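Local coordinates for YkuI protein (Bacillus subtilis, PDB 2BAS) that probably acts as a phosphodiesterase on the second messenger cyclic di-GMP through its EAL domain, which a long helix joins to a C-terminal signalling domain, at residues 331-336 with 415-420; 298-303 with 403-408. All blocks are in the same frame, centred on the assembly; numbering follows the deposited sequence.

Contact 1 (331-336 with 415-420)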
loop_
_atom_site.group_PDB
_atom_site.type_symbol
_atom_site.label_atom_id
_atom_site.label_comp_id
_atom_site.label_asym_id
_atom_site.label_seq_id
_atom_site.Cartn_x
_atom_site.Cartn_y
_atom_site.Cartn_z
ATOM N N ASP A 331 -7.699 -30.223 14.168
ATOM C CA ASP A 331 -6.915 -30.428 12.945
ATOM C C ASP A 331 -6.805 -29.204 12.019
ATOM O O ASP A 331 -5.914 -29.156 11.178
ATOM C CB ASP A 331 -7.401 -31.681 12.194
ATOM C CG ASP A 331 -6.971 -32.986 12.891
ATOM O OD1 ASP A 331 -5.975 -32.948 13.647
ATOM O OD2 ASP A 331 -7.607 -34.052 12.686
ATOM N N CYS A 332 -7.672 -28.204 12.196
ATOM C CA CYS A 332 -7.653 -27.034 11.311
ATOM C C CYS A 332 -7.530 -25.670 11.979
ATOM O O CYS A 332 -7.793 -24.650 11.346
ATOM C CB CYS A 332 -8.871 -27.039 10.381
ATOM S SG CYS A 332 -10.463 -27.073 11.222
ATOM N N SER A 333 -7.117 -25.628 13.238
ATOM C CA SER A 333 -6.920 -24.332 13.889
ATOM C C SER A 333 -5.765 -24.324 14.891
ATOM O O SER A 333 -5.255 -25.370 15.253
ATOM C CB SER A 333 -8.232 -23.801 14.508
ATOM O OG SER A 333 -8.809 -24.697 15.447
ATOM N N PHE A 334 -5.336 -23.138 15.313
ATOM C CA PHE A 334 -4.272 -23.042 16.327
ATOM C C PHE A 334 -4.595 -21.926 17.325
ATOM O O PHE A 334 -3.955 -21.804 18.357
ATOM C CB PHE A 334 -2.871 -22.866 15.699
ATOM C CG PHE A 334 -2.609 -21.476 15.180
ATOM C CD1 PHE A 334 -1.907 -20.552 15.956
ATOM C CD2 PHE A 334 -3.073 -21.087 13.929
ATOM C CE1 PHE A 334 -1.662 -19.264 15.493
ATOM C CE2 PHE A 334 -2.845 -19.813 13.452
ATOM C CZ PHE A 334 -2.138 -18.889 14.233
ATOM N N ARG A 335 -5.606 -21.131 17.022
ATOM C CA ARG A 335 -6.090 -20.122 17.978
ATOM C C ARG A 335 -7.579 -19.892 17.800
ATOM O O ARG A 335 -8.067 -19.794 16.662
ATOM C CB ARG A 335 -5.338 -18.803 17.844
ATOM C CG ARG A 335 -5.451 -17.935 19.073
ATOM C CD ARG A 335 -4.978 -16.525 18.828
ATOM N NE ARG A 335 -3.522 -16.392 18.820
ATOM C CZ ARG A 335 -2.783 -16.246 17.722
ATOM N NH1 ARG A 335 -1.469 -16.102 17.827
ATOM N NH2 ARG A 335 -3.358 -16.228 16.524
ATOM N N ILE A 336 -8.294 -19.850 18.928
ATOM C CA ILE A 336 -9.737 -19.555 18.965
ATOM C C ILE A 336 -10.060 -18.601 20.127
ATOM O O ILE A 336 -9.532 -18.775 21.230
ATOM C CB ILE A 336 -10.586 -20.850 19.073
ATOM C CG1 ILE A 336 -10.186 -21.828 17.967
ATOM C CG2 ILE A 336 -12.098 -20.548 18.989
ATOM C CD1 ILE A 336 -10.943 -23.148 17.974
ATOM N N LEU A 415 -17.024 -15.138 16.890
ATOM C CA LEU A 415 -16.083 -16.204 17.078
ATOM C C LEU A 415 -14.987 -16.067 16.030
ATOM O O LEU A 415 -15.258 -15.799 14.848
ATOM C CB LEU A 415 -16.822 -17.529 16.933
ATOM C CG LEU A 415 -16.098 -18.877 16.953
ATOM C CD1 LEU A 415 -15.587 -19.225 18.353
ATOM C CD2 LEU A 415 -17.074 -19.946 16.444
ATOM N N PHE A 416 -13.744 -16.242 16.473
ATOM C CA PHE A 416 -12.622 -16.137 15.571
ATOM C C PHE A 416 -11.780 -17.391 15.682
ATOM O O PHE A 416 -11.435 -17.833 16.792
ATOM C CB PHE A 416 -11.835 -14.872 15.867
ATOM C CG PHE A 416 -12.653 -13.627 15.739
ATOM C CD1 PHE A 416 -13.367 -13.132 16.832
ATOM C CD2 PHE A 416 -12.749 -12.972 14.522
ATOM C CE1 PHE A 416 -14.153 -12.006 16.719
ATOM C CE2 PHE A 416 -13.522 -11.844 14.394
ATOM C CZ PHE A 416 -14.223 -11.352 15.488
ATOM N N ILE A 417 -11.517 -17.995 14.525
ATOM C CA ILE A 417 -10.730 -19.214 14.424
ATOM C C ILE A 417 -9.581 -18.968 13.452
ATOM O O ILE A 417 -9.814 -18.756 12.266
ATOM C CB ILE A 417 -11.572 -20.364 13.890
ATOM C CG1 ILE A 417 -12.787 -20.614 14.790
ATOM C CG2 ILE A 417 -10.733 -21.596 13.764
ATOM C CD1 ILE A 417 -13.839 -21.519 14.155
ATOM N N ASP A 418 -8.351 -18.979 13.958
ATOM C CA ASP A 418 -7.162 -18.774 13.118
ATOM C C ASP A 418 -6.703 -20.113 12.576
ATOM O O ASP A 418 -6.619 -21.080 13.324
ATOM C CB ASP A 418 -6.038 -18.100 13.920
ATOM C CG ASP A 418 -6.386 -16.662 14.344
ATOM O OD1 ASP A 418 -7.314 -16.052 13.751
ATOM O OD2 ASP A 418 -5.723 -16.139 15.275
ATOM N N LEU A 419 -6.414 -20.185 11.282
ATOM C CA LEU A 419 -5.978 -21.459 10.686
ATOM C C LEU A 419 -4.461 -21.463 10.470
ATOM O O LEU A 419 -3.902 -20.482 9.985
ATOM C CB LEU A 419 -6.690 -21.745 9.351
ATOM C CG LEU A 419 -8.154 -21.413 9.053
ATOM C CD1 LEU A 419 -8.653 -22.362 7.990
ATOM C CD2 LEU A 419 -9.064 -21.495 10.248
ATOM N N PRO A 420 -3.790 -22.577 10.813
ATOM C CA PRO A 420 -2.337 -22.604 10.666
ATOM C C PRO A 420 -1.950 -22.740 9.209
ATOM O O PRO A 420 -2.763 -23.193 8.406
ATOM C CB PRO A 420 -1.935 -23.857 11.446
ATOM C CG PRO A 420 -3.119 -24.764 11.366
ATOM C CD PRO A 420 -4.329 -23.859 11.313
#

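Contact 2 (298-303 with 403-408)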
loop_
_atom_site.group_PDB
_atom_site.type_symbol
_atom_site.label_atom_id
_atom_site.label_comp_id
_atom_site.label_asym_id
_atom_site.label_seq_id
_atom_site.Cartn_x
_atom_site.Cartn_y
_atom_site.Cartn_z
ATOM N N GLN A 298 -17.810 -24.829 2.649
ATOM C CA GLN A 298 -17.679 -26.080 3.385
ATOM C C GLN A 298 -17.138 -25.877 4.801
ATOM O O GLN A 298 -17.511 -26.597 5.710
ATOM C CB GLN A 298 -16.925 -27.167 2.590
ATOM C CG GLN A 298 -17.792 -27.788 1.471
ATOM C CD GLN A 298 -17.462 -29.253 1.159
ATOM O OE1 GLN A 298 -16.398 -29.566 0.624
ATOM N NE2 GLN A 298 -18.395 -30.151 1.470
ATOM N N PHE A 299 -16.285 -24.875 4.999
ATOM C CA PHE A 299 -15.737 -24.615 6.326
ATOM C C PHE A 299 -16.848 -24.130 7.243
ATOM O O PHE A 299 -16.975 -24.610 8.370
ATOM C CB PHE A 299 -14.610 -23.584 6.270
ATOM C CG PHE A 299 -13.656 -23.669 7.423
ATOM C CD1 PHE A 299 -12.554 -24.508 7.365
ATOM C CD2 PHE A 299 -13.853 -22.904 8.565
ATOM C CE1 PHE A 299 -11.664 -24.586 8.427
ATOM C CE2 PHE A 299 -12.976 -22.979 9.638
ATOM C CZ PHE A 299 -11.877 -23.820 9.570
ATOM N N TYR A 300 -17.663 -23.202 6.740
ATOM C CA TYR A 300 -18.772 -22.652 7.502
ATOM C C TYR A 300 -19.704 -23.746 8.010
ATOM O O TYR A 300 -20.190 -23.673 9.140
ATOM C CB TYR A 300 -19.566 -21.622 6.674
ATOM C CG TYR A 300 -20.856 -21.173 7.331
ATOM C CD1 TYR A 300 -20.837 -20.347 8.453
ATOM C CD2 TYR A 300 -22.096 -21.581 6.838
ATOM C CE1 TYR A 300 -22.028 -19.933 9.073
ATOM C CE2 TYR A 300 -23.283 -21.172 7.446
ATOM C CZ TYR A 300 -23.236 -20.353 8.568
ATOM O OH TYR A 300 -24.393 -19.938 9.189
ATOM N N LYS A 301 -19.958 -24.751 7.178
ATOM C CA LYS A 301 -20.868 -25.835 7.555
ATOM C C LYS A 301 -20.287 -26.647 8.709
ATOM O O LYS A 301 -21.011 -26.991 9.652
ATOM C CB LYS A 301 -21.214 -26.744 6.370
ATOM C CG LYS A 301 -21.759 -26.011 5.161
ATOM C CD LYS A 301 -22.704 -26.886 4.330
ATOM C CE LYS A 301 -22.686 -26.497 2.846
ATOM N NZ LYS A 301 -22.644 -25.021 2.606
ATOM N N ARG A 302 -18.983 -26.922 8.637
ATOM C CA ARG A 302 -18.298 -27.677 9.682
ATOM C C ARG A 302 -18.407 -26.955 11.027
ATOM O O ARG A 302 -18.803 -27.554 12.034
ATOM C CB ARG A 302 -16.835 -27.952 9.306
ATOM C CG ARG A 302 -16.037 -28.709 10.350
ATOM C CD ARG A 302 -16.286 -30.196 10.266
ATOM N NE ARG A 302 -15.801 -30.919 11.443
ATOM C CZ ARG A 302 -16.525 -31.145 12.544
ATOM N NH1 ARG A 302 -17.777 -30.692 12.642
ATOM N NH2 ARG A 302 -15.991 -31.819 13.555
ATOM N N VAL A 303 -18.096 -25.664 11.028
ATOM C CA VAL A 303 -18.153 -24.851 12.239
ATOM C C VAL A 303 -19.583 -24.696 12.778
ATOM O O VAL A 303 -19.794 -24.769 13.987
ATOM C CB VAL A 303 -17.447 -23.492 12.024
ATOM C CG1 VAL A 303 -17.712 -22.508 13.180
ATOM C CG2 VAL A 303 -15.928 -23.721 11.818
ATOM N N ARG A 403 -4.864 -17.621 7.787
ATOM C CA ARG A 403 -6.182 -17.071 7.483
ATOM C C ARG A 403 -7.014 -17.221 8.746
ATOM O O ARG A 403 -6.839 -18.189 9.484
ATOM C CB ARG A 403 -6.843 -17.810 6.318
ATOM C CG ARG A 403 -6.433 -17.319 4.919
ATOM C CD ARG A 403 -7.133 -18.134 3.807
ATOM N NE ARG A 403 -7.504 -17.315 2.648
ATOM C CZ ARG A 403 -6.979 -17.441 1.436
ATOM N NH1 ARG A 403 -6.053 -18.342 1.207
ATOM N NH2 ARG A 403 -7.383 -16.668 0.446
ATOM N N THR A 404 -7.883 -16.251 9.001
ATOM C CA THR A 404 -8.794 -16.242 10.151
ATOM C C THR A 404 -10.193 -16.463 9.611
ATOM O O THR A 404 -10.551 -15.885 8.584
ATOM C CB THR A 404 -8.802 -14.863 10.867
ATOM O OG1 THR A 404 -7.506 -14.566 11.398
ATOM C CG2 THR A 404 -9.858 -14.808 12.018
ATOM N N PHE A 405 -10.981 -17.287 10.303
ATOM C CA PHE A 405 -12.385 -17.502 9.960
ATOM C C PHE A 405 -13.316 -16.868 11.007
ATOM O O PHE A 405 -13.214 -17.200 12.186
ATOM C CB PHE A 405 -12.690 -18.989 9.820
ATOM C CG PHE A 405 -14.091 -19.265 9.397
ATOM C CD1 PHE A 405 -14.435 -19.263 8.044
ATOM C CD2 PHE A 405 -15.088 -19.486 10.345
ATOM C CE1 PHE A 405 -15.741 -19.501 7.645
ATOM C CE2 PHE A 405 -16.408 -19.726 9.944
ATOM C CZ PHE A 405 -16.733 -19.728 8.599
ATOM N N SER A 406 -14.209 -15.980 10.554
ATOM C CA SER A 406 -15.147 -15.214 11.402
ATOM C C SER A 406 -16.555 -15.772 11.348
ATOM O O SER A 406 -17.124 -15.894 10.271
ATOM C CB SER A 406 -15.261 -13.775 10.906
ATOM O OG SER A 406 -14.004 -13.169 10.858
ATOM N N TYR A 407 -17.133 -16.041 12.511
ATOM C CA TYR A 407 -18.438 -16.667 12.598
ATOM C C TYR A 407 -19.359 -15.883 13.537
ATOM O O TYR A 407 -18.958 -15.563 14.654
ATOM C CB TYR A 407 -18.269 -18.105 13.086
ATOM C CG TYR A 407 -19.558 -18.862 13.229
ATOM C CD1 TYR A 407 -20.080 -19.586 12.164
ATOM C CD2 TYR A 407 -20.259 -18.870 14.432
ATOM C CE1 TYR A 407 -21.265 -20.289 12.287
ATOM C CE2 TYR A 407 -21.460 -19.588 14.568
ATOM C CZ TYR A 407 -21.949 -20.283 13.494
ATOM O OH TYR A 407 -23.127 -20.988 13.603
ATOM N N PRO A 408 -20.582 -15.542 13.077
ATOM C CA PRO A 408 -21.550 -14.879 13.950
ATOM C C PRO A 408 -22.359 -15.867 14.796
ATOM O O PRO A 408 -22.928 -16.821 14.268
ATOM C CB PRO A 408 -22.468 -14.134 12.964
ATOM C CG PRO A 408 -22.385 -14.896 11.690
ATOM C CD PRO A 408 -21.109 -15.723 11.710
#

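Contact 1 (331-336 with 415-420)
Strand pairing begins at 335-336, where I336 and I417 form an antiparallel non-hydrogen-bonded pair; the N-H of D418 bonds to the carbonyl O of R335 (N to O 2.8 Å), and from the loop leading into the strand the N-H of F334 reaches the carbonyl O of D418 (N to O 3.1 Å). R335 and D418 are joined by a salt bridge, R335 NH2 lying 2.7 Å from D418 OD2. The carboxylate oxygen sits in the guanidinium plane and uses its anti lone pair, although the two planes are 76° apart. R335 leaves the backbone with CG anti to N (chi1 -160°) and bends at chi3, which brings NH2 to D418 OD2. These are the two central strands of a six-stranded antiparallel sheet, 335-340 beside 413-419. E397 and D395 also bind the guanidinium, so a buried arginine suits this cluster of acids; a leucine here would probably leave the carboxylates of D418, D395 and E397 crowded without a countercharge. The edge of the F334 ring lies against P420 and the L419 carbonyl, its CD2 3.9 Å from P420 CB, while CE2 meets D418 CB at 3.7 Å. Among the apolar side chains, branched I336 packs CG2 on L415 CD1 at 3.8 Å, and I417 CG2 lies against S333 CB; L415 and I417 also touch V307 and V303 of helix 271-311.

Contact 2 (298-303 with 403-408)
Helix 271-311 packs across one face of the antiparallel sheet in the C-terminal domain, and here its segment 298-303 crosses strand 403-408 at -56°, the axes 10.2 Å apart at their closest. No hydrogen bond joins the two; the contact is made by aromatic and aliphatic side chains, as befits a helix laid on a sheet. F405 and Y407, two residues apart on the strand, both face the helix. F299 brings CD2 over one face of the F405 ring, 3.7 Å from F405 CD1, with the ring planes oblique at 53°. At the far rim of that ring, F405 CZ lies 3.7 Å from Y300 CA, close to the helix backbone; CG of F405 is anti to its N (chi1 -177°), extending the ring away from the strand to reach this far. The rings of Y300 and Y407 meet rim to rim, neither over the other's face. Tyrosine suits position 407 because its ring packs on V303 and Y300 while its OH hydrogen-bonds to ND1 of H304, the helix residue just after V303. V303 is small enough to fit against the face of that ring: its CG1 makes a CH-pi contact there, 4.2 Å from the centroid of Y407.

In the fold
The centres of contacts 1 and 2 are about 9 Å apart, within the C-terminal signalling domain and about 30 Å from the centre of the chain. Along the sequence the order is 298-303, 331-336, 403-408, 415-420, so the two contacts interlock. Strands 401-409 and 413-419 follow each other and are neighbours in the sheet, joined where F405 N lies 2.7 Å from I417 O and L419 N lies 2.7 Å from R403 O. Contact 1 continues the sheet to strand 335-340, while contact 2 lays helix 271-311 on it; L419 CD2 meets F299 CZ at 3.7 Å. Thus the long helix extending from the EAL domain packs its C-terminal part against the sheet of the signalling domain.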